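Local coordinates for protein nonaheme cytochrome c (Desulfovibrio desulfuricans, PDB 1DUW) that transfers electrons through an array of covalently bound hemes c and probably takes part in hydrogenase-linked electron transport, at residues Lys247-Ala252 with Arg256-Ala261; Ala202-Arg207 with Gln272-Gly277; Pro221-Ala226 with Ser232-Thr237. One frame throughout, in Å; residues are numbered along the deposited sequence. Where two conformers were deposited one is given.

Interaction 1. Residues Lys247-Ala252 with Arg256-Ala261. With HEC (heme c), chain G.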
loop_
_atom_site.group_PDB
_atom_site.type_symbol
_atom_site.label_atom_id
_atom_site.label_comp_id
_atom_site.label_asym_id
_atom_site.label_seq_id
_atom_site.Cartn_x
_atom_site.Cartn_y
_atom_site.Cartn_z
ATOM N N LYS A 247 -4.588 13.201 28.112
ATOM C CA LYS A 247 -3.376 13.219 28.920
ATOM C C LYS A 247 -3.307 11.944 29.745
ATOM O O LYS A 247 -2.323 11.246 29.914
ATOM C CB LYS A 247 -3.337 14.412 29.872
ATOM C CG LYS A 247 -2.159 14.322 30.848
ATOM C CD LYS A 247 -1.654 15.708 31.225
ATOM C CE LYS A 247 -0.534 15.667 32.252
ATOM N NZ LYS A 247 -0.216 17.035 32.767
ATOM N N GLU A 248 -4.486 11.626 30.285
ATOM C CA GLU A 248 -4.559 10.410 31.085
ATOM C C GLU A 248 -5.317 9.341 30.310
ATOM O O GLU A 248 -6.155 9.718 29.488
ATOM C CB GLU A 248 -5.235 10.735 32.419
ATOM C CG GLU A 248 -4.404 11.719 33.244
ATOM C CD GLU A 248 -3.053 11.116 33.595
ATOM O OE1 GLU A 248 -2.820 9.929 33.284
ATOM O OE2 GLU A 248 -2.226 11.834 34.182
ATOM N N ILE A 249 -5.003 8.086 30.585
ATOM C CA ILE A 249 -5.664 6.941 29.963
ATOM C C ILE A 249 -7.167 7.185 30.031
ATOM O O ILE A 249 -7.722 7.491 31.095
ATOM C CB ILE A 249 -5.295 5.622 30.660
ATOM C CG1 ILE A 249 -3.791 5.362 30.789
ATOM C CG2 ILE A 249 -5.959 4.434 29.976
ATOM C CD1 ILE A 249 -3.360 4.824 32.135
ATOM N N ASP A 250 -7.858 7.117 28.888
ATOM C CA ASP A 250 -9.296 7.410 29.081
ATOM C C ASP A 250 -10.031 6.081 29.255
ATOM O O ASP A 250 -9.977 5.135 28.479
ATOM C CB ASP A 250 -9.837 8.325 28.023
ATOM C CG ASP A 250 -9.691 8.111 26.551
ATOM O OD1 ASP A 250 -8.559 8.000 26.029
ATOM O OD2 ASP A 250 -10.750 8.086 25.870
ATOM N N PRO A 251 -10.735 6.075 30.389
ATOM C CA PRO A 251 -11.515 4.931 30.847
ATOM C C PRO A 251 -12.701 4.629 29.936
ATOM O O PRO A 251 -13.389 3.619 30.115
ATOM C CB PRO A 251 -12.026 5.375 32.223
ATOM C CG PRO A 251 -11.233 6.576 32.601
ATOM C CD PRO A 251 -10.830 7.230 31.308
ATOM N N ALA A 252 -12.956 5.493 28.954
ATOM C CA ALA A 252 -14.096 5.234 28.069
ATOM C C ALA A 252 -13.692 4.574 26.762
ATOM O O ALA A 252 -13.430 3.368 26.718
ATOM C CB ALA A 252 -14.846 6.534 27.836
ATOM N N ARG A 256 -6.991 3.245 23.781
ATOM C CA ARG A 256 -6.322 4.269 23.007
ATOM C C ARG A 256 -5.149 4.833 23.786
ATOM O O ARG A 256 -5.347 5.201 24.953
ATOM C CB ARG A 256 -7.299 5.416 22.714
ATOM C CG ARG A 256 -6.846 6.465 21.725
ATOM C CD ARG A 256 -7.893 7.548 21.539
ATOM N NE ARG A 256 -9.174 7.053 21.032
ATOM C CZ ARG A 256 -10.213 7.839 20.779
ATOM N NH1 ARG A 256 -10.174 9.151 20.971
ATOM N NH2 ARG A 256 -11.344 7.324 20.320
ATOM N N PRO A 257 -3.959 4.926 23.207
ATOM C CA PRO A 257 -2.857 5.506 23.967
ATOM C C PRO A 257 -3.154 6.924 24.448
ATOM O O PRO A 257 -3.788 7.700 23.741
ATOM C CB PRO A 257 -1.724 5.622 22.945
ATOM C CG PRO A 257 -2.077 4.701 21.841
ATOM C CD PRO A 257 -3.561 4.497 21.866
ATOM N N ASN A 258 -2.639 7.237 25.641
ATOM C CA ASN A 258 -2.790 8.609 26.117
ATOM C C ASN A 258 -1.786 9.429 25.286
ATOM O O ASN A 258 -1.041 8.864 24.465
ATOM C CB ASN A 258 -2.571 8.795 27.600
ATOM C CG ASN A 258 -1.190 8.415 28.086
ATOM O OD1 ASN A 258 -0.282 8.142 27.299
ATOM N ND2 ASN A 258 -1.034 8.401 29.408
ATOM N N LEU A 259 -1.807 10.733 25.495
ATOM C CA LEU A 259 -0.972 11.624 24.702
ATOM C C LEU A 259 0.515 11.301 24.772
ATOM O O LEU A 259 1.151 11.216 23.705
ATOM C CB LEU A 259 -1.268 13.078 25.104
ATOM C CG LEU A 259 -0.769 14.136 24.124
ATOM C CD1 LEU A 259 -1.141 13.772 22.694
ATOM C CD2 LEU A 259 -1.302 15.512 24.505
ATOM N N LYS A 260 1.073 11.128 25.963
ATOM C CA LYS A 260 2.500 10.828 26.071
ATOM C C LYS A 260 2.859 9.609 25.228
ATOM O O LYS A 260 3.808 9.689 24.455
ATOM C CB LYS A 260 2.923 10.584 27.512
ATOM C CG LYS A 260 4.409 10.368 27.727
ATOM C CD LYS A 260 4.809 10.696 29.156
ATOM C CE LYS A 260 5.761 9.691 29.774
ATOM N NZ LYS A 260 5.276 9.175 31.087
ATOM N N ALA A 261 2.113 8.523 25.383
ATOM C CA ALA A 261 2.366 7.296 24.633
ATOM C C ALA A 261 2.099 7.504 23.150
ATOM O O ALA A 261 2.734 6.880 22.301
ATOM C CB ALA A 261 1.537 6.128 25.160
HETATM FE FE HEC G . -3.826 8.729 17.286
HETATM C CHA HEC G . -4.053 5.342 17.985
HETATM C CHB HEC G . -0.400 8.585 17.743
HETATM C CHC HEC G . -3.573 12.113 16.509
HETATM C CHD HEC G . -7.202 8.841 16.774
HETATM N NA HEC G . -2.506 7.268 17.757
HETATM C C1A HEC G . -2.818 5.957 18.013
HETATM C C2A HEC G . -1.583 5.268 18.331
HETATM C C3A HEC G . -0.564 6.182 18.261
HETATM C C4A HEC G . -1.147 7.448 17.902
HETATM C CMA HEC G . 0.915 5.888 18.285
HETATM C CAA HEC G . -1.441 3.751 18.379
HETATM C CBA HEC G . -1.004 3.166 17.030
HETATM C CGA HEC G . -2.051 3.464 15.963
HETATM O O1A HEC G . -1.772 4.304 15.076
HETATM O O2A HEC G . -2.908 2.560 15.791
HETATM N NB HEC G . -2.315 10.057 17.149
HETATM C C1B HEC G . -0.998 9.774 17.397
HETATM C C2B HEC G . -0.238 10.993 17.215
HETATM C C3B HEC G . -1.126 11.977 16.869
HETATM C C4B HEC G . -2.447 11.381 16.824
HETATM C CMB HEC G . 1.216 11.095 17.612
HETATM C CAB HEC G . -0.886 13.362 16.302
HETATM C CBB HEC G . 0.149 13.412 15.183
HETATM N NC HEC G . -5.132 10.173 16.746
HETATM C C1C HEC G . -4.810 11.477 16.491
HETATM C C2C HEC G . -6.034 12.167 16.171
HETATM C C3C HEC G . -7.063 11.267 16.248
HETATM C C4C HEC G . -6.502 10.033 16.762
HETATM C CMC HEC G . -6.090 13.615 15.771
HETATM C CAC HEC G . -8.530 11.622 16.386
HETATM C CBC HEC G . -9.071 12.298 15.131
HETATM N ND HEC G . -5.322 7.366 17.358
HETATM C C1D HEC G . -6.668 7.712 17.359
HETATM C C2D HEC G . -7.415 6.481 17.511
HETATM C C3D HEC G . -6.528 5.514 17.878
HETATM C C4D HEC G . -5.201 6.114 17.901
HETATM C CMD HEC G . -8.922 6.413 17.456
HETATM C CAD HEC G . -6.785 4.119 18.449
HETATM C CBD HEC G . -6.905 3.034 17.393
HETATM C CGD HEC G . -6.983 1.637 17.991
HETATM O O1D HEC G . -7.242 1.560 19.215
HETATM O O2D HEC G . -6.525 0.672 17.342
HETATM O O HOH W 1 -0.131 12.094 28.431
HETATM O O HOH W 2 -6.197 8.626 24.874
HETATM O O HOH W 3 -7.292 5.993 26.614
#
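Lys-247 O stands over one face of the Asn-258 amide, and heme methyl CMD covers one face of the Arg-256 guanidinium. Asn-258 ND2 is 3.2 Å from Lys-247 O. Asn-258 CB packs on Glu-248 C and Ile-249 N, each at 3.9 Å. The heme methyl CMD is 3.6 Å from Arg-256 NE. Arg-256 NH1 is bonded to Cys-244 O, which helps hold this face over the methyl. Arg-256 reaches the heme with CG turned away from its own backbone N (chi1 -170°) and a bend at chi3.

Asn-258 is the N-cap of helix 259-273. Its CG stands between the backbone N and the carbonyl carbon (chi1 61°). From there OD1 accepts a nearly straight bond from Ala-261 N, 3.1 Å long with an N-H...O angle of 167°.

A water joins the two segments beyond the amide. It donates to Lys-247 O at 2.8 Å and accepts from Lys-260 N. Further water lies between Asp-250 and the carbonyls of Arg-256 and Pro-257. The Asp-250 carboxylate is also bonded to Thr-246 through OD1.

Pro-257 packs on the porphyrin, with CG 3.6 Å from C2A of the heme. Its carbonyl accepts from His-245 ND1, and His-245 is an axial ligand of a heme iron. The contact is therefore polar and partly hydrated toward the 247-252 loop. Toward the heme it is van der Waals packing, by the Pro-257 ring and by the chain and one guanidinium face of Arg-256. The Pro-257 carbonyl probably fixes the rotation of the ligand imidazole and may make it slightly more electron-donating.

Interaction 2. Residues Ala202-Arg207 with Gln272-Gly277. With HEC (heme c), chain J.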
loop_
_atom_site.group_PDB
_atom_site.type_symbol
_atom_site.label_atom_id
_atom_site.label_comp_id
_atom_site.label_asym_id
_atom_site.label_seq_id
_atom_site.Cartn_x
_atom_site.Cartn_y
_atom_site.Cartn_z
ATOM N N ALA A 202 10.624 15.826 4.286
ATOM C CA ALA A 202 11.409 15.890 3.052
ATOM C C ALA A 202 12.347 14.701 2.917
ATOM O O ALA A 202 12.503 14.159 1.820
ATOM C CB ALA A 202 12.158 17.212 2.995
ATOM N N SER A 203 12.962 14.308 4.025
ATOM C CA SER A 203 13.871 13.160 4.032
ATOM C C SER A 203 13.085 11.902 3.681
ATOM O O SER A 203 13.509 11.134 2.815
ATOM C CB SER A 203 14.548 13.047 5.390
ATOM O OG SER A 203 15.172 11.807 5.635
ATOM N N LEU A 204 11.933 11.708 4.348
ATOM C CA LEU A 204 11.085 10.545 4.105
ATOM C C LEU A 204 10.641 10.448 2.650
ATOM O O LEU A 204 10.652 9.357 2.080
ATOM C CB LEU A 204 9.831 10.557 5.011
ATOM C CG LEU A 204 10.102 10.179 6.479
ATOM C CD1 LEU A 204 8.945 10.555 7.393
ATOM C CD2 LEU A 204 10.415 8.695 6.625
ATOM N N MET A 205 10.239 11.560 2.042
ATOM C CA MET A 205 9.790 11.572 0.655
ATOM C C MET A 205 10.921 11.327 -0.334
ATOM O O MET A 205 10.814 10.690 -1.388
ATOM C CB MET A 205 9.119 12.928 0.367
ATOM C CG MET A 205 7.780 13.038 1.088
ATOM S SD MET A 205 6.978 14.639 0.873
ATOM C CE MET A 205 6.302 14.431 -0.778
ATOM N N GLU A 206 12.092 11.867 -0.008
ATOM C CA GLU A 206 13.223 11.700 -0.914
ATOM C C GLU A 206 13.616 10.240 -1.055
ATOM O O GLU A 206 13.946 9.744 -2.130
ATOM C CB GLU A 206 14.400 12.522 -0.386
ATOM C CG GLU A 206 14.766 13.697 -1.283
ATOM C CD GLU A 206 15.252 13.219 -2.641
ATOM O OE1 GLU A 206 14.570 13.617 -3.606
ATOM O OE2 GLU A 206 16.255 12.476 -2.727
ATOM N N ARG A 207 13.575 9.534 0.079
ATOM C CA ARG A 207 13.950 8.128 0.056
ATOM C C ARG A 207 13.023 7.315 -0.812
ATOM O O ARG A 207 13.418 6.240 -1.249
ATOM C CB ARG A 207 13.926 7.517 1.463
ATOM C CG ARG A 207 14.657 8.398 2.460
ATOM C CD ARG A 207 16.033 7.825 2.781
ATOM N NE ARG A 207 15.909 6.742 3.734
ATOM C CZ ARG A 207 16.184 6.678 5.019
ATOM N NH1 ARG A 207 15.939 5.496 5.599
ATOM N NH2 ARG A 207 16.690 7.678 5.724
ATOM N N GLN A 272 12.336 3.183 14.886
ATOM C CA GLN A 272 12.755 1.796 14.960
ATOM C C GLN A 272 12.417 1.060 13.673
ATOM O O GLN A 272 13.190 0.206 13.238
ATOM C CB GLN A 272 12.082 1.129 16.158
ATOM C CG GLN A 272 12.027 -0.389 16.045
ATOM C CD GLN A 272 11.756 -0.982 17.421
ATOM O OE1 GLN A 272 10.660 -0.842 17.966
ATOM N NE2 GLN A 272 12.781 -1.623 17.979
ATOM N N GLY A 273 11.267 1.371 13.060
ATOM C CA GLY A 273 10.930 0.655 11.837
ATOM C C GLY A 273 11.930 0.916 10.724
ATOM O O GLY A 273 12.137 0.025 9.895
ATOM N N MET A 274 12.553 2.094 10.653
ATOM C CA MET A 274 13.496 2.265 9.537
ATOM C C MET A 274 14.914 2.439 10.084
ATOM O O MET A 274 15.752 3.169 9.566
ATOM C CB MET A 274 13.071 3.405 8.624
ATOM C CG MET A 274 12.938 4.748 9.318
ATOM S SD MET A 274 12.106 5.931 8.228
ATOM C CE MET A 274 13.243 5.924 6.840
ATOM N N ASN A 275 15.140 1.703 11.163
ATOM C CA ASN A 275 16.391 1.595 11.883
ATOM C C ASN A 275 17.200 2.871 12.009
ATOM O O ASN A 275 18.388 2.905 11.672
ATOM C CB ASN A 275 17.233 0.525 11.142
ATOM C CG ASN A 275 16.366 -0.667 10.778
ATOM O OD1 ASN A 275 15.814 -1.330 11.656
ATOM N ND2 ASN A 275 16.214 -0.960 9.492
ATOM N N VAL A 276 16.575 3.928 12.504
ATOM C CA VAL A 276 17.200 5.227 12.711
ATOM C C VAL A 276 18.336 5.088 13.723
ATOM O O VAL A 276 18.160 4.500 14.785
ATOM C CB VAL A 276 16.172 6.267 13.178
ATOM C CG1 VAL A 276 16.852 7.554 13.644
ATOM C CG2 VAL A 276 15.175 6.529 12.047
ATOM N N GLY A 277 19.506 5.614 13.362
ATOM C CA GLY A 277 20.676 5.523 14.222
ATOM C C GLY A 277 20.534 6.355 15.479
ATOM O O GLY A 277 20.911 5.925 16.560
HETATM FE FE HEC J . 12.212 11.320 13.707
HETATM C CHA HEC J . 15.565 11.708 13.006
HETATM C CHB HEC J . 12.540 13.402 16.485
HETATM C CHC HEC J . 8.814 11.054 14.337
HETATM C CHD HEC J . 11.834 9.371 10.881
HETATM N NA HEC J . 13.725 12.355 14.561
HETATM C C1A HEC J . 15.021 12.343 14.104
HETATM C C2A HEC J . 15.799 13.164 15.011
HETATM C C3A HEC J . 14.966 13.631 15.987
HETATM C C4A HEC J . 13.646 13.121 15.702
HETATM C CMA HEC J . 15.378 14.417 17.220
HETATM C CAA HEC J . 17.192 13.702 14.627
HETATM C CBA HEC J . 17.155 14.649 13.434
HETATM C CGA HEC J . 16.033 15.659 13.410
HETATM O O1A HEC J . 15.777 16.345 14.422
HETATM O O2A HEC J . 15.453 15.894 12.321
HETATM N NB HEC J . 10.953 12.076 15.099
HETATM C C1B HEC J . 11.306 12.884 16.149
HETATM C C2B HEC J . 10.109 13.142 16.928
HETATM C C3B HEC J . 9.078 12.486 16.327
HETATM C C4B HEC J . 9.610 11.806 15.167
HETATM C CMB HEC J . 10.091 14.027 18.148
HETATM C CAB HEC J . 7.580 12.499 16.580
HETATM C CBB HEC J . 7.014 13.887 16.857
HETATM N NC HEC J . 10.661 10.412 12.788
HETATM C C1C HEC J . 9.363 10.422 13.244
HETATM C C2C HEC J . 8.569 9.613 12.343
HETATM C C3C HEC J . 9.401 9.135 11.366
HETATM C C4C HEC J . 10.710 9.729 11.599
HETATM C CMC HEC J . 7.134 9.285 12.714
HETATM C CAC HEC J . 9.138 8.191 10.215
HETATM C CBC HEC J . 7.704 8.153 9.681
HETATM N ND HEC J . 13.449 10.692 12.245
HETATM C C1D HEC J . 13.067 9.906 11.189
HETATM C C2D HEC J . 14.242 9.669 10.374
HETATM C C3D HEC J . 15.317 10.119 11.094
HETATM C C4D HEC J . 14.814 10.867 12.218
HETATM C CMD HEC J . 14.190 8.686 9.227
HETATM C CAD HEC J . 16.797 9.844 10.847
HETATM C CBD HEC J . 17.457 10.869 9.927
HETATM C CGD HEC J . 16.910 10.803 8.519
HETATM O O1D HEC J . 17.256 9.867 7.764
HETATM O O2D HEC J . 16.153 11.723 8.137
HETATM O O HOH W 4 16.179 4.994 8.035
#
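Ser-203 OG donates to heme propionate oxygen O2D at 2.7 Å, on the same group that Arg-207 approaches beside Met-274. With OG opposite the backbone N (chi1 164°), the hydroxyl faces the propionate. Oxygen O1D of this propionate lies at the edge of the Arg-207 guanidinium, in its plane, with NH2 3.0 Å away. The nearby positive charge probably helps keep the propionate ionised.

Met-274 comes from the other segment, heading against the direction of Arg-207. Its CE methyl lies over the NH1 side of one guanidinium face. The approach of CE to Arg-207 NH1, 3.0 Å, is too short, so the exact placing of the methyl is doubtful. The sulfur touches two apolar groups. Met-274 SD is 3.6 Å from Leu-204 CD2 and equally 3.6 Å from heme methyl CMD. Both branches of Leu-204 reach the heme; CD1 is the nearer, 3.5 Å from CBC. Val-276 adds CG1, 3.6 Å from heme CAD.

Arg-109 of helix 109-112 touches both Arg-207 and Met-274, and Arg-199 is also hydrogen-bonded to this heme. Met-274 is the first residue to leave helix 259-273. Asn-275, with positive phi, is the C-prime residue of the Schellman motif that ends the helix. Helix 197-208 and this turn flank the heme from opposite sides and meet past the edge that carries CMD and the D propionate. They form a heme c pocket, with Ser-203 and Arg-207 as heme-binding residues.

Interaction 3. Residues Pro221-Ala226 with Ser232-Thr237. With HEC (heme c), chain I.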
loop_
_atom_site.group_PDB
_atom_site.type_symbol
_atom_site.label_atom_id
_atom_site.label_comp_id
_atom_site.label_asym_id
_atom_site.label_seq_id
_atom_site.Cartn_x
_atom_site.Cartn_y
_atom_site.Cartn_z
ATOM N N PRO A 221 -3.152 13.841 -2.568
ATOM C CA PRO A 221 -2.118 14.846 -2.284
ATOM C C PRO A 221 -1.642 14.860 -0.849
ATOM O O PRO A 221 -0.471 15.144 -0.547
ATOM C CB PRO A 221 -2.844 16.167 -2.606
ATOM C CG PRO A 221 -3.777 15.760 -3.717
ATOM C CD PRO A 221 -4.327 14.435 -3.245
ATOM N N GLU A 222 -2.516 14.571 0.107
ATOM C CA GLU A 222 -2.071 14.616 1.490
ATOM C C GLU A 222 -1.803 13.264 2.127
ATOM O O GLU A 222 -1.636 13.233 3.357
ATOM C CB GLU A 222 -3.181 15.270 2.348
ATOM C CG GLU A 222 -3.727 16.553 1.768
ATOM C CD GLU A 222 -4.890 16.381 0.814
ATOM O OE1 GLU A 222 -5.132 15.244 0.357
ATOM O OE2 GLU A 222 -5.564 17.398 0.519
ATOM N N THR A 223 -1.812 12.194 1.341
ATOM C CA THR A 223 -1.670 10.877 1.952
ATOM C C THR A 223 -0.538 10.705 2.936
ATOM O O THR A 223 -0.707 10.119 4.008
ATOM C CB THR A 223 -1.486 9.805 0.845
ATOM O OG1 THR A 223 -2.639 9.834 0.015
ATOM C CG2 THR A 223 -1.368 8.440 1.501
ATOM N N LEU A 224 0.634 11.223 2.557
ATOM C CA LEU A 224 1.789 11.049 3.447
ATOM C C LEU A 224 1.588 11.811 4.735
ATOM O O LEU A 224 2.090 11.393 5.786
ATOM C CB LEU A 224 3.033 11.418 2.639
ATOM C CG LEU A 224 3.263 10.519 1.408
ATOM C CD1 LEU A 224 4.589 10.839 0.742
ATOM C CD2 LEU A 224 3.158 9.052 1.822
ATOM N N CYS A 225 0.824 12.908 4.716
ATOM C CA CYS A 225 0.581 13.603 5.977
ATOM C C CYS A 225 -0.182 12.705 6.951
ATOM O O CYS A 225 0.011 12.790 8.166
ATOM C CB CYS A 225 -0.250 14.871 5.771
ATOM S SG CYS A 225 0.349 15.988 4.491
ATOM N N ALA A 226 -1.062 11.860 6.437
ATOM C CA ALA A 226 -1.895 10.934 7.196
ATOM C C ALA A 226 -1.081 9.847 7.878
ATOM O O ALA A 226 -1.566 9.099 8.730
ATOM C CB ALA A 226 -2.926 10.264 6.292
ATOM N N SER A 232 -8.309 11.076 10.541
ATOM C CA SER A 232 -8.973 12.365 10.380
ATOM C C SER A 232 -8.925 12.665 8.878
ATOM O O SER A 232 -8.059 12.104 8.192
ATOM C CB SER A 232 -8.377 13.432 11.266
ATOM O OG SER A 232 -7.183 13.996 10.775
ATOM N N PRO A 233 -9.849 13.487 8.396
ATOM C CA PRO A 233 -9.907 13.824 6.968
ATOM C C PRO A 233 -8.567 14.328 6.433
ATOM O O PRO A 233 -7.792 14.977 7.141
ATOM C CB PRO A 233 -10.972 14.925 6.927
ATOM C CG PRO A 233 -11.877 14.580 8.077
ATOM C CD PRO A 233 -10.926 14.145 9.165
ATOM N N LEU A 234 -8.304 14.008 5.165
ATOM C CA LEU A 234 -7.042 14.474 4.570
ATOM C C LEU A 234 -7.146 15.993 4.618
ATOM O O LEU A 234 -8.184 16.560 4.278
ATOM C CB LEU A 234 -6.814 13.902 3.187
ATOM C CG LEU A 234 -6.198 12.496 3.173
ATOM C CD1 LEU A 234 -5.425 12.238 1.895
ATOM C CD2 LEU A 234 -5.300 12.310 4.381
ATOM N N SER A 235 -6.066 16.600 5.098
ATOM C CA SER A 235 -6.071 18.035 5.309
ATOM C C SER A 235 -4.697 18.652 5.505
ATOM O O SER A 235 -3.793 17.943 5.958
ATOM C CB SER A 235 -6.882 18.253 6.610
ATOM O OG SER A 235 -6.813 19.586 7.082
ATOM N N ALA A 236 -4.569 19.932 5.198
ATOM C CA ALA A 236 -3.319 20.659 5.397
ATOM C C ALA A 236 -3.254 21.144 6.842
ATOM O O ALA A 236 -2.193 21.540 7.326
ATOM C CB ALA A 236 -3.207 21.830 4.434
ATOM N N THR A 237 -4.388 21.122 7.556
ATOM C CA THR A 237 -4.411 21.565 8.952
ATOM C C THR A 237 -5.124 20.591 9.881
ATOM O O THR A 237 -6.147 20.940 10.484
ATOM C CB THR A 237 -5.150 22.909 9.087
ATOM O OG1 THR A 237 -6.304 22.862 8.233
ATOM C CG2 THR A 237 -4.274 24.061 8.625
HETATM FE FE HEC I . 2.258 17.334 10.810
HETATM C CHA HEC I . 1.684 19.159 13.709
HETATM C CHB HEC I . 0.634 19.762 8.953
HETATM C CHC HEC I . 2.825 15.515 7.934
HETATM C CHD HEC I . 3.850 14.942 12.690
HETATM N NA HEC I . 1.351 19.086 11.230
HETATM C C1A HEC I . 1.246 19.626 12.490
HETATM C C2A HEC I . 0.537 20.875 12.349
HETATM C C3A HEC I . 0.238 21.056 11.030
HETATM C C4A HEC I . 0.757 19.915 10.307
HETATM C CMA HEC I . -0.527 22.177 10.372
HETATM C CAA HEC I . 0.455 21.832 13.536
HETATM C CBA HEC I . 1.521 22.926 13.451
HETATM C CGA HEC I . 1.409 23.850 14.657
HETATM O O1A HEC I . 2.391 24.603 14.841
HETATM O O2A HEC I . 0.597 23.515 15.552
HETATM N NB HEC I . 1.822 17.579 8.846
HETATM C C1B HEC I . 1.147 18.654 8.315
HETATM C C2B HEC I . 1.044 18.455 6.881
HETATM C C3B HEC I . 1.654 17.263 6.572
HETATM C C4B HEC I . 2.151 16.712 7.824
HETATM C CMB HEC I . 0.287 19.394 5.963
HETATM C CAB HEC I . 1.893 16.636 5.214
HETATM C CBB HEC I . 2.511 17.557 4.174
HETATM N NC HEC I . 3.157 15.578 10.394
HETATM C C1C HEC I . 3.268 15.030 9.147
HETATM C C2C HEC I . 3.988 13.782 9.315
HETATM C C3C HEC I . 4.275 13.622 10.634
HETATM C C4C HEC I . 3.670 14.730 11.345
HETATM C CMC HEC I . 4.409 12.923 8.149
HETATM C CAC HEC I . 4.983 12.489 11.332
HETATM C CBC HEC I . 6.338 12.124 10.703
HETATM N ND HEC I . 2.679 17.089 12.779
HETATM C C1D HEC I . 3.095 15.908 13.345
HETATM C C2D HEC I . 3.257 16.141 14.768
HETATM C C3D HEC I . 2.911 17.441 15.014
HETATM C C4D HEC I . 2.458 18.011 13.772
HETATM C CMD HEC I . 3.831 15.148 15.740
HETATM C CAD HEC I . 2.469 17.964 16.386
HETATM C CBD HEC I . 0.978 17.758 16.652
HETATM C CGD HEC I . 0.598 17.965 18.101
HETATM O O1D HEC I . -0.617 17.900 18.431
HETATM O O2D HEC I . 1.512 18.052 18.959
#
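Leu-234 packs on Glu-222, Thr-223 and Ala-226, at and just before the start of a CXXCH heme-attachment motif. Cys-225 is the first cysteine of that motif, and His-229, its last residue, is an axial ligand of the same heme. The segment 232-237 follows the motif and folds back over its beginning.

Leu-234 comes first in the contact and carries most of it. Its CG is turned opposite the carbonyl carbon (chi1 -83°), and its two methyls then go to different partners. CD1 lies 3.4 Å from Glu-222 OE1 and 3.7 Å from Thr-223 N. CD2 meets the methyl CB of Ala-226 at 3.7 Å. Glu-222 bends at chi2 (89°), which brings its carboxylate back across the leucine side chain, with OE1 3.6 Å from Leu-234 CB. An apolar side chain thus lies close to a charged group, but the touch is van der Waals in kind. The hydroxyl of Thr-223 has its polar partner outside, at Lys-220 O. Lys-220 also touches Leu-234.

Residues 223-226 follow a helical path without regular helix bonds. Cys-225 N and Ala-226 N both make weak bonds to Glu-222 O. This path presents Cys-225 to the heme, where SG is joined to CAB by a thioether bond of 1.8 Å.

Ser-235 comes next. Its CB points away from the first segment, while its backbone N lies 4.1 Å from Glu-222 CG. Ala-236 passes the heme rim, its carbonyl O 3.5 Å from heme methyl CMA. Thr-237 closes the segment in an ST turn: its N donates to Ser-235 OG at 2.9 Å, with an N-H...O angle of 151°.

Overall arrangement
All three contacts lie in the C-terminal class III cytochrome c region, and each borders a different heme c. Interactions 1 and 2 sit toward the two ends of helix 259-273, with centres 27 Å apart. Interaction 1 holds its N-cap and interaction 2 its C-terminal turn. Interactions 1 and 3 both fall within the chain loop that interaction 2 closes, and interaction 3 comes first. Interactions 2 and 3 touch directly: Met-205 CG of helix 197-208 meets Leu-224 CD1 at 3.9 Å. Interactions 1 and 3 do not touch, their nearest atoms being about 11 Å apart. Together they line parts of neighbouring heme pockets.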